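Inosine-uridine preferring nucleoside hydrolase (Gardnerella vaginalis 315-A, PDB 6BA1) is a member of the inosine-uridine preferring nucleoside hydrolase family, with an alpha/beta fold built on a mixed sheet and a bound calcium ion. Local coordinates at residues A[174-186]-A[268-280]. Numbering follows the deposited sequence.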
loop_
_atom_site.group_PDB
_atom_site.type_symbol
_atom_site.label_atom_id
_atom_site.label_comp_id
_atom_site.label_asym_id
_atom_site.label_seq_id
_atom_site.Cartn_x
_atom_site.Cartn_y
_atom_site.Cartn_z
ATOM N N ILE A 174 9.559 12.166 4.857
ATOM C CA ILE A 174 8.155 12.560 4.960
ATOM C C ILE A 174 7.834 12.999 6.389
ATOM O O ILE A 174 7.108 13.966 6.595
ATOM C CB ILE A 174 7.199 11.408 4.544
ATOM C CG1 ILE A 174 7.491 10.949 3.107
ATOM C CG2 ILE A 174 5.734 11.844 4.670
ATOM C CD1 ILE A 174 7.033 11.900 2.025
ATOM N N SER A 175 8.376 12.277 7.367
ATOM C CA SER A 175 8.186 12.581 8.791
ATOM C C SER A 175 8.548 14.016 9.152
ATOM O O SER A 175 7.832 14.650 9.922
ATOM C CB SER A 175 8.988 11.610 9.660
ATOM O OG SER A 175 9.039 12.042 11.009
ATOM N N GLN A 176 9.648 14.517 8.586
ATOM C CA GLN A 176 10.180 15.839 8.943
ATOM C C GLN A 176 9.243 16.979 8.500
ATOM O O GLN A 176 9.151 18.007 9.178
ATOM C CB GLN A 176 11.577 16.059 8.344
ATOM C CG GLN A 176 12.583 16.635 9.345
ATOM C CD GLN A 176 13.332 15.573 10.092
ATOM O OE1 GLN A 176 13.916 14.652 9.503
ATOM N NE2 GLN A 176 13.329 15.686 11.428
ATOM N N ASP A 177 8.581 16.790 7.356
ATOM C CA ASP A 177 7.524 17.692 6.907
ATOM C C ASP A 177 6.460 16.918 6.113
ATOM O O ASP A 177 6.580 16.751 4.889
ATOM C CB ASP A 177 8.101 18.837 6.074
ATOM C CG ASP A 177 7.129 20.006 5.927
ATOM O OD1 ASP A 177 5.911 19.860 6.208
ATOM O OD2 ASP A 177 7.602 21.086 5.523
ATOM N N PRO A 178 5.429 16.420 6.819
ATOM C CA PRO A 178 4.316 15.734 6.182
ATOM C C PRO A 178 3.431 16.656 5.348
ATOM O O PRO A 178 3.000 16.276 4.260
ATOM C CB PRO A 178 3.512 15.186 7.368
ATOM C CG PRO A 178 4.457 15.167 8.512
ATOM C CD PRO A 178 5.313 16.369 8.289
ATOM N N ASP A 179 3.166 17.855 5.863
ATOM C CA ASP A 179 2.211 18.766 5.231
ATOM C C ASP A 179 2.690 19.189 3.855
ATOM O O ASP A 179 1.896 19.312 2.925
ATOM C CB ASP A 179 1.964 19.990 6.112
ATOM C CG ASP A 179 1.472 19.614 7.494
ATOM O OD1 ASP A 179 2.289 19.091 8.279
ATOM O OD2 ASP A 179 0.278 19.828 7.789
ATOM N N ALA A 180 4.002 19.393 3.740
ATOM C CA ALA A 180 4.657 19.687 2.467
ATOM C C ALA A 180 4.523 18.527 1.491
ATOM O O ALA A 180 4.126 18.710 0.337
ATOM C CB ALA A 180 6.120 20.005 2.700
ATOM N N ALA A 181 4.866 17.336 1.969
ATOM C CA ALA A 181 4.739 16.112 1.177
ATOM C C ALA A 181 3.313 15.914 0.653
ATOM O O ALA A 181 3.130 15.519 -0.499
ATOM C CB ALA A 181 5.176 14.903 1.992
ATOM N N ASP A 182 2.318 16.205 1.494
ATOM C CA ASP A 182 0.914 16.141 1.079
ATOM C C ASP A 182 0.659 17.084 -0.094
ATOM O O ASP A 182 0.090 16.677 -1.115
ATOM C CB ASP A 182 -0.027 16.483 2.246
ATOM C CG ASP A 182 -1.505 16.201 1.929
ATOM O OD1 ASP A 182 -1.815 15.232 1.203
ATOM O OD2 ASP A 182 -2.368 16.954 2.419
ATOM N N ILE A 183 1.107 18.330 0.051
ATOM C CA ILE A 183 0.913 19.358 -0.974
ATOM C C ILE A 183 1.499 18.894 -2.312
ATOM O O ILE A 183 0.842 19.020 -3.349
ATOM C CB ILE A 183 1.507 20.721 -0.525
ATOM C CG1 ILE A 183 0.685 21.301 0.641
ATOM C CG2 ILE A 183 1.544 21.727 -1.675
ATOM C CD1 ILE A 183 1.461 22.236 1.547
ATOM N N LEU A 184 2.710 18.335 -2.269
ATOM C CA LEU A 184 3.366 17.793 -3.461
ATOM C C LEU A 184 2.566 16.674 -4.123
ATOM O O LEU A 184 2.333 16.706 -5.330
ATOM C CB LEU A 184 4.767 17.267 -3.113
ATOM C CG LEU A 184 5.520 16.477 -4.192
ATOM C CD1 LEU A 184 5.663 17.269 -5.477
ATOM C CD2 LEU A 184 6.874 16.050 -3.672
ATOM N N PHE A 185 2.166 15.683 -3.331
ATOM C CA PHE A 185 1.493 14.488 -3.861
ATOM C C PHE A 185 0.161 14.874 -4.502
ATOM O O PHE A 185 -0.139 14.461 -5.631
ATOM C CB PHE A 185 1.260 13.452 -2.748
ATOM C CG PHE A 185 2.493 12.677 -2.323
ATOM C CD1 PHE A 185 3.783 13.164 -2.505
ATOM C CD2 PHE A 185 2.342 11.452 -1.690
ATOM C CE1 PHE A 185 4.883 12.427 -2.083
ATOM C CE2 PHE A 185 3.444 10.719 -1.265
ATOM C CZ PHE A 185 4.712 11.205 -1.463
ATOM N N ARG A 186 -0.606 15.684 -3.769
ATOM C CA ARG A 186 -1.885 16.218 -4.234
ATOM C C ARG A 186 -1.773 17.203 -5.401
ATOM O O ARG A 186 -2.716 17.308 -6.191
ATOM C CB ARG A 186 -2.623 16.922 -3.084
ATOM C CG ARG A 186 -3.131 15.992 -2.002
ATOM C CD ARG A 186 -4.313 16.583 -1.234
ATOM N NE ARG A 186 -5.325 15.544 -0.979
ATOM C CZ ARG A 186 -5.407 14.781 0.109
ATOM N NH1 ARG A 186 -4.545 14.884 1.119
ATOM N NH2 ARG A 186 -6.381 13.879 0.174
ATOM N N MET A 268 -2.228 9.699 -4.865
ATOM C CA MET A 268 -1.714 9.601 -3.496
ATOM C C MET A 268 -2.006 10.830 -2.644
ATOM O O MET A 268 -2.429 11.872 -3.139
ATOM C CB MET A 268 -0.202 9.406 -3.533
ATOM C CG MET A 268 0.257 8.056 -4.046
ATOM S SD MET A 268 0.150 6.763 -2.818
ATOM C CE MET A 268 1.239 7.373 -1.541
ATOM N N GLN A 269 -1.765 10.669 -1.348
ATOM C CA GLN A 269 -1.829 11.744 -0.366
ATOM C C GLN A 269 -0.853 11.424 0.754
ATOM O O GLN A 269 -0.237 10.355 0.764
ATOM C CB GLN A 269 -3.247 11.882 0.210
ATOM C CG GLN A 269 -3.803 10.617 0.878
ATOM C CD GLN A 269 -5.044 10.862 1.714
ATOM O OE1 GLN A 269 -6.143 11.007 1.191
ATOM N NE2 GLN A 269 -4.877 10.890 3.025
ATOM N N VAL A 270 -0.715 12.351 1.690
ATOM C CA VAL A 270 -0.017 12.090 2.937
ATOM C C VAL A 270 -0.958 12.465 4.059
ATOM O O VAL A 270 -1.641 13.487 3.996
ATOM C CB VAL A 270 1.308 12.871 3.052
ATOM C CG1 VAL A 270 1.959 12.656 4.416
ATOM C CG2 VAL A 270 2.255 12.461 1.933
ATOM N N ASP A 271 -1.000 11.615 5.076
ATOM C CA ASP A 271 -1.899 11.810 6.200
ATOM C C ASP A 271 -1.366 12.942 7.062
ATOM O O ASP A 271 -0.187 12.961 7.416
ATOM C CB ASP A 271 -2.066 10.520 7.015
ATOM C CG ASP A 271 -2.975 9.487 6.343
ATOM O OD1 ASP A 271 -3.502 9.731 5.242
ATOM O OD2 ASP A 271 -3.165 8.412 6.941
ATOM N N VAL A 272 -2.247 13.890 7.358
ATOM C CA VAL A 272 -1.914 15.080 8.129
ATOM C C VAL A 272 -2.604 15.082 9.504
ATOM O O VAL A 272 -1.956 15.392 10.502
ATOM C CB VAL A 272 -2.286 16.346 7.319
ATOM C CG1 VAL A 272 -2.098 17.618 8.141
ATOM C CG2 VAL A 272 -1.467 16.399 6.035
ATOM N N GLU A 273 -3.897 14.734 9.556
ATOM C CA GLU A 273 -4.712 14.937 10.771
ATOM C C GLU A 273 -4.657 13.830 11.807
ATOM O O GLU A 273 -4.501 14.093 12.993
ATOM C CB GLU A 273 -6.189 15.210 10.402
ATOM C CG GLU A 273 -6.423 16.520 9.652
ATOM C CD GLU A 273 -7.720 17.255 10.013
ATOM O OE1 GLU A 273 -8.697 16.556 10.339
ATOM O OE2 GLU A 273 -7.679 18.496 10.015
ATOM N N GLY A 274 -4.798 12.592 11.365
ATOM C CA GLY A 274 -5.020 11.446 12.260
ATOM C C GLY A 274 -3.827 11.007 13.077
ATOM O O GLY A 274 -2.783 11.655 13.047
ATOM N N PRO A 275 -3.972 9.890 13.822
ATOM C CA PRO A 275 -2.827 9.271 14.503
ATOM C C PRO A 275 -1.901 8.521 13.538
ATOM O O PRO A 275 -0.877 7.987 13.967
ATOM C CB PRO A 275 -3.484 8.314 15.494
ATOM C CG PRO A 275 -4.742 7.914 14.825
ATOM C CD PRO A 275 -5.201 9.100 14.020
ATOM N N THR A 276 -2.285 8.458 12.259
ATOM C CA THR A 276 -1.399 8.046 11.171
ATOM C C THR A 276 -0.705 9.227 10.459
ATOM O O THR A 276 -0.275 9.080 9.318
ATOM C CB THR A 276 -2.186 7.254 10.112
ATOM O OG1 THR A 276 -3.285 8.048 9.650
ATOM C CG2 THR A 276 -2.706 5.964 10.690
ATOM N N ARG A 277 -0.592 10.385 11.115
ATOM C CA ARG A 277 0.071 11.562 10.535
ATOM C C ARG A 277 1.473 11.217 10.027
ATOM O O ARG A 277 2.278 10.663 10.771
ATOM C CB ARG A 277 0.139 12.701 11.565
ATOM C CG ARG A 277 0.860 13.958 11.091
ATOM C CD ARG A 277 0.928 15.040 12.157
ATOM N NE ARG A 277 2.003 15.999 11.874
ATOM C CZ ARG A 277 1.968 16.956 10.942
ATOM N NH1 ARG A 277 3.010 17.763 10.787
ATOM N NH2 ARG A 277 0.885 17.132 10.170
ATOM N N GLY A 278 1.738 11.542 8.762
ATOM C CA GLY A 278 3.027 11.279 8.107
ATOM C C GLY A 278 3.095 10.021 7.249
ATOM O O GLY A 278 4.167 9.681 6.722
ATOM N N ARG A 279 1.959 9.337 7.111
ATOM C CA ARG A 279 1.865 8.111 6.323
ATOM C C ARG A 279 1.593 8.456 4.875
ATOM O O ARG A 279 0.777 9.324 4.585
ATOM C CB ARG A 279 0.754 7.202 6.888
ATOM C CG ARG A 279 0.231 6.091 5.980
ATOM C CD ARG A 279 -0.375 4.955 6.790
ATOM N NE ARG A 279 -1.576 4.346 6.209
ATOM C CZ ARG A 279 -2.814 4.835 6.288
ATOM N NH1 ARG A 279 -3.082 5.978 6.897
ATOM N NH2 ARG A 279 -3.814 4.173 5.727
ATOM N N THR A 280 2.288 7.770 3.979
ATOM C CA THR A 280 2.043 7.872 2.551
ATOM C C THR A 280 1.011 6.817 2.182
ATOM O O THR A 280 1.207 5.628 2.460
ATOM C CB THR A 280 3.327 7.595 1.772
ATOM O OG1 THR A 280 3.962 6.434 2.318
ATOM C CG2 THR A 280 4.293 8.770 1.892
#
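V270 meets helix 178-186 with both methyl branches, and the two divide the apolar work. CG2 sits over one face of the F185 ring, 4.1 Å from its centroid in a CH-pi contact, and also touches CB of A181. CG1, anti to the backbone N (chi1 176°), is carried instead to P178 and to I174, whose CG2 it meets at 3.9 Å. T280 adds its CG2 beside CE2 of F185, while its hydroxyl hydrogen-bonds with the backbone N of A159.

Polar contacts flank this apolar strip. The amide of V270 gives an almost straight bond (177°) to OD1 of D182, 3.1 Å long and reaching the oxygen from above the carboxylate plane. R186 holds D182 from within the helix in a salt bridge (NH1 to OD1, 2.8 Å), lays one face of its guanidinium over CB of Q269 and gives a weak bond from NH2 to Q269 OE1. Nearer the N-terminal end of the helix, D179 is gripped end-on by R277: NH1 (2.9 Å) and NH2 (3.1 Å) both donate to OD1, with the carboxylate and guanidinium planes 45° apart. CG of P178 covers one face of that guanidinium.

A second shell sets these groups in place. The backbone bond from G278 N to D271 O ties the returning chain to the outgoing one, and backbone hydrogen bonds join Q269 to I281 of strand 280-282.

The hairpin formed by strands 268-270 and 280-282, which also packs on the second subunit, is thus fastened to the helix by an apolar centre and charged flanks; R186 and V270 N probably stabilise D182 as the carboxylate.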